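Local atomic coordinates of glycine oxidase (Bacillus cereus ATCC 14579, PDB entry 7CYX), a protein that probably oxidises glycine with molecular oxygen to glyoxylate, ammonium and hydrogen peroxide, using bound FAD, in thiamine diphosphate biosynthesis. Residues Gly224-Lys229 and Arg308-His313. Numbering follows the deposited sequence.
With FAD (flavin-adenine dinucleotide), chain C.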
loop_
_atom_site.group_PDB
_atom_site.type_symbol
_atom_site.label_atom_id
_atom_site.label_comp_id
_atom_site.label_asym_id
_atom_site.label_seq_id
_atom_site.Cartn_x
_atom_site.Cartn_y
_atom_site.Cartn_z
ATOM N N GLY A 224 11.190 -30.388 -12.710
ATOM C CA GLY A 224 10.482 -30.141 -11.447
ATOM C C GLY A 224 11.026 -28.980 -10.651
ATOM O O GLY A 224 12.077 -28.466 -10.981
ATOM N N THR A 225 10.272 -28.592 -9.635
ATOM C CA THR A 225 10.662 -27.524 -8.697
ATOM C C THR A 225 10.494 -28.069 -7.285
ATOM O O THR A 225 9.714 -28.982 -7.095
ATOM C CB THR A 225 9.802 -26.273 -8.885
ATOM O OG1 THR A 225 8.446 -26.642 -8.664
ATOM C CG2 THR A 225 9.935 -25.659 -10.256
ATOM N N TYR A 226 11.245 -27.520 -6.348
ATOM C CA TYR A 226 11.135 -27.920 -4.932
ATOM C C TYR A 226 11.308 -26.663 -4.093
ATOM O O TYR A 226 11.936 -25.727 -4.550
ATOM C CB TYR A 226 12.144 -29.009 -4.575
ATOM C CG TYR A 226 13.588 -28.648 -4.773
ATOM C CD1 TYR A 226 14.324 -28.065 -3.768
ATOM C CD2 TYR A 226 14.225 -28.906 -5.966
ATOM C CE1 TYR A 226 15.654 -27.746 -3.946
ATOM C CE2 TYR A 226 15.552 -28.585 -6.168
ATOM C CZ TYR A 226 16.273 -28.005 -5.150
ATOM O OH TYR A 226 17.576 -27.690 -5.345
ATOM N N PRO A 227 10.733 -26.612 -2.883
ATOM C CA PRO A 227 10.853 -25.445 -2.002
ATOM C C PRO A 227 12.174 -25.295 -1.238
ATOM O O PRO A 227 12.633 -26.231 -0.585
ATOM C CB PRO A 227 9.790 -25.712 -0.912
ATOM C CG PRO A 227 9.748 -27.231 -0.832
ATOM C CD PRO A 227 9.876 -27.657 -2.293
ATOM N N VAL A 228 12.722 -24.081 -1.249
ATOM C CA VAL A 228 13.831 -23.763 -0.393
ATOM C C VAL A 228 13.339 -22.728 0.616
ATOM O O VAL A 228 13.120 -21.578 0.282
ATOM C CB VAL A 228 15.063 -23.330 -1.208
ATOM C CG1 VAL A 228 16.218 -22.935 -0.310
ATOM C CG2 VAL A 228 15.485 -24.429 -2.190
ATOM N N LYS A 229 13.086 -23.208 1.842
ATOM C CA LYS A 229 12.401 -22.436 2.845
ATOM C C LYS A 229 13.324 -21.281 3.233
ATOM O O LYS A 229 14.510 -21.457 3.305
ATOM C CB LYS A 229 12.009 -23.320 4.036
ATOM C CG LYS A 229 11.850 -22.594 5.366
ATOM C CD LYS A 229 11.472 -23.539 6.493
ATOM C CE LYS A 229 11.076 -22.826 7.772
ATOM N NZ LYS A 229 10.728 -23.771 8.862
ATOM N N ARG A 308 10.981 -20.526 -1.594
ATOM C CA ARG A 308 11.596 -20.247 -2.867
ATOM C C ARG A 308 11.479 -21.465 -3.771
ATOM O O ARG A 308 11.941 -22.558 -3.425
ATOM C CB ARG A 308 13.090 -19.952 -2.740
ATOM C CG ARG A 308 13.463 -18.871 -1.740
ATOM C CD ARG A 308 14.965 -18.876 -1.568
ATOM N NE ARG A 308 15.438 -17.949 -0.572
ATOM C CZ ARG A 308 15.632 -18.266 0.691
ATOM N NH1 ARG A 308 15.106 -19.387 1.160
ATOM N NH2 ARG A 308 16.376 -17.481 1.457
ATOM N N PRO A 309 10.945 -21.286 -4.996
ATOM C CA PRO A 309 10.822 -22.391 -5.947
ATOM C C PRO A 309 12.115 -22.664 -6.737
ATOM O O PRO A 309 12.290 -22.147 -7.830
ATOM C CB PRO A 309 9.708 -21.897 -6.874
ATOM C CG PRO A 309 9.898 -20.411 -6.904
ATOM C CD PRO A 309 10.421 -20.020 -5.529
ATOM N N GLN A 310 12.985 -23.514 -6.184
ATOM C CA GLN A 310 14.163 -23.989 -6.888
ATOM C C GLN A 310 13.726 -24.838 -8.091
ATOM O O GLN A 310 12.697 -25.509 -8.076
ATOM C CB GLN A 310 15.095 -24.763 -5.960
ATOM C CG GLN A 310 16.391 -25.249 -6.622
ATOM C CD GLN A 310 17.105 -24.189 -7.432
ATOM O OE1 GLN A 310 16.657 -23.779 -8.500
ATOM N NE2 GLN A 310 18.241 -23.749 -6.925
ATOM N N SER A 311 14.560 -24.769 -9.115
ATOM C CA SER A 311 14.382 -25.528 -10.365
ATOM C C SER A 311 15.248 -26.784 -10.276
ATOM O O SER A 311 16.315 -26.710 -9.703
ATOM C CB SER A 311 14.823 -24.669 -11.505
ATOM O OG SER A 311 14.672 -25.342 -12.723
ATOM N N ASN A 312 14.818 -27.895 -10.857
ATOM C CA ASN A 312 15.698 -29.088 -10.847
ATOM C C ASN A 312 16.850 -28.862 -11.828
ATOM O O ASN A 312 17.912 -29.406 -11.589
ATOM C CB ASN A 312 14.949 -30.366 -11.200
ATOM C CG ASN A 312 14.197 -30.945 -10.029
ATOM O OD1 ASN A 312 14.428 -30.566 -8.897
ATOM N ND2 ASN A 312 13.287 -31.855 -10.298
ATOM N N HIS A 313 16.613 -28.087 -12.887
ATOM C CA HIS A 313 17.608 -27.764 -13.936
ATOM C C HIS A 313 18.366 -26.479 -13.605
ATOM O O HIS A 313 19.090 -26.011 -14.479
ATOM C CB HIS A 313 16.905 -27.680 -15.281
ATOM C CG HIS A 313 16.418 -29.002 -15.752
ATOM N ND1 HIS A 313 16.972 -29.648 -16.811
ATOM C CD2 HIS A 313 15.455 -29.811 -15.292
ATOM C CE1 HIS A 313 16.349 -30.782 -17.002
ATOM N NE2 HIS A 313 15.414 -30.899 -16.089
HETATM P PA FAD C . 4.586 -18.528 -5.739
HETATM O O1A FAD C . 4.487 -17.115 -5.318
HETATM O O2A FAD C . 4.845 -19.542 -4.661
HETATM O O5B FAD C . 3.288 -18.836 -6.573
HETATM C C5B FAD C . 2.906 -20.153 -6.799
HETATM C C4B FAD C . 1.419 -20.155 -6.568
HETATM O O4B FAD C . 0.878 -21.290 -7.217
HETATM C C3B FAD C . 1.060 -20.282 -5.104
HETATM O O3B FAD C . 0.231 -19.148 -4.768
HETATM C C2B FAD C . 0.284 -21.589 -4.975
HETATM O O2B FAD C . -0.894 -21.423 -4.174
HETATM C C1B FAD C . -0.153 -21.835 -6.387
HETATM N N9A FAD C . -0.356 -23.233 -6.760
HETATM C C8A FAD C . 0.570 -24.209 -6.678
HETATM N N7A FAD C . 0.059 -25.373 -7.121
HETATM C C5A FAD C . -1.192 -25.125 -7.538
HETATM C C6A FAD C . -2.260 -25.933 -8.122
HETATM N N6A FAD C . -2.017 -27.246 -8.324
HETATM N N1A FAD C . -3.450 -25.332 -8.384
HETATM C C2A FAD C . -3.633 -24.030 -8.127
HETATM N N3A FAD C . -2.690 -23.224 -7.586
HETATM C C4A FAD C . -1.469 -23.715 -7.294
HETATM N N1 FAD C . 13.014 -12.676 -5.464
HETATM C C2 FAD C . 13.589 -11.523 -5.934
HETATM O O2 FAD C . 13.496 -11.339 -7.172
HETATM N N3 FAD C . 14.212 -10.632 -5.124
HETATM C C4 FAD C . 14.246 -10.834 -3.789
HETATM O O4 FAD C . 14.770 -10.020 -2.983
HETATM C C4X FAD C . 13.660 -12.081 -3.235
HETATM N N5 FAD C . 13.703 -12.364 -1.928
HETATM C C5X FAD C . 13.141 -13.490 -1.447
HETATM C C6 FAD C . 13.176 -13.735 -0.085
HETATM C C7 FAD C . 12.615 -14.892 0.426
HETATM C C7M FAD C . 12.665 -15.175 1.917
HETATM C C8 FAD C . 11.958 -15.846 -0.460
HETATM C C8M FAD C . 11.315 -17.117 0.079
HETATM C C9 FAD C . 11.920 -15.599 -1.794
HETATM C C9A FAD C . 12.478 -14.464 -2.338
HETATM N N10 FAD C . 12.407 -14.202 -3.713
HETATM C C10 FAD C . 13.019 -13.014 -4.174
HETATM C "C1'" FAD C . 11.863 -15.150 -4.695
HETATM C "C2'" FAD C . 10.439 -15.008 -5.132
HETATM O "O2'" FAD C . 9.613 -15.063 -3.957
HETATM C "C3'" FAD C . 10.130 -16.175 -6.053
HETATM O "O3'" FAD C . 11.233 -16.479 -6.957
HETATM C "C4'" FAD C . 8.780 -15.880 -6.717
HETATM O "O4'" FAD C . 7.816 -15.480 -5.727
HETATM C "C5'" FAD C . 8.188 -17.087 -7.393
HETATM O "O5'" FAD C . 6.860 -16.750 -7.751
HETATM P P FAD C . 5.867 -17.895 -8.241
HETATM O O1P FAD C . 6.560 -18.823 -9.171
HETATM O O2P FAD C . 4.580 -17.219 -8.631
HETATM O O3P FAD C . 5.759 -18.719 -6.846
#
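Arg308 and Val228 face each other as a hydrogen-bonded pair where strands 225-229 and 308-311 run antiparallel. Val228 N donates to Arg308 O at 2.8 Å, and Arg308 N donates back to Val228 O.

The Arg308 side chain then follows the neighbouring strand. CB packs against Val228 O. Arg308 CG lies beside its backbone N (chi1 -53°) and touches both Val228 O and, at 3.3 Å, the C8M methyl of FAD. The chain is extended from CG to NE, with CD still near Val228 O and NE by the flavin C8, which lies over one face of the guanidinium. At the tip, Arg308 NH1 bonds Val228 O at 3.1 Å, with the acceptor nearly in the guanidinium plane. Val228 O is thus gripped from opposite faces of its carbonyl plane by NH1 and N of one residue. NH1 also makes a weak bond to Lys229 O, and NH2 bonds Thr266 O in strand 260-269. These bonds limit rotation of the guanidinium.

Further along, Tyr226 N donates to Gln310 O. On the face that carries Tyr226, Val228, Arg308 and Gln310, Gln310 CB sits over the Tyr226 ring in a CH-pi contact, 3.7 Å from its centroid. Asn312 OD1 lies at the ring edge, 3.4 Å from Tyr226 CD2. Past the strand end, Asn312 N bonds Gly224 O at 2.8 Å.

Pro309 is on the opposite face, with Thr225, Pro227 and Ser311, and sets its CG against FAD C5', 3.8 Å away. This is antiparallel strand pairing at the border of the large mixed sheet, where strand 299-311 is outermost within the chain and its Arg308 and Pro309 line the FAD pocket of this DAO-family flavoenzyme.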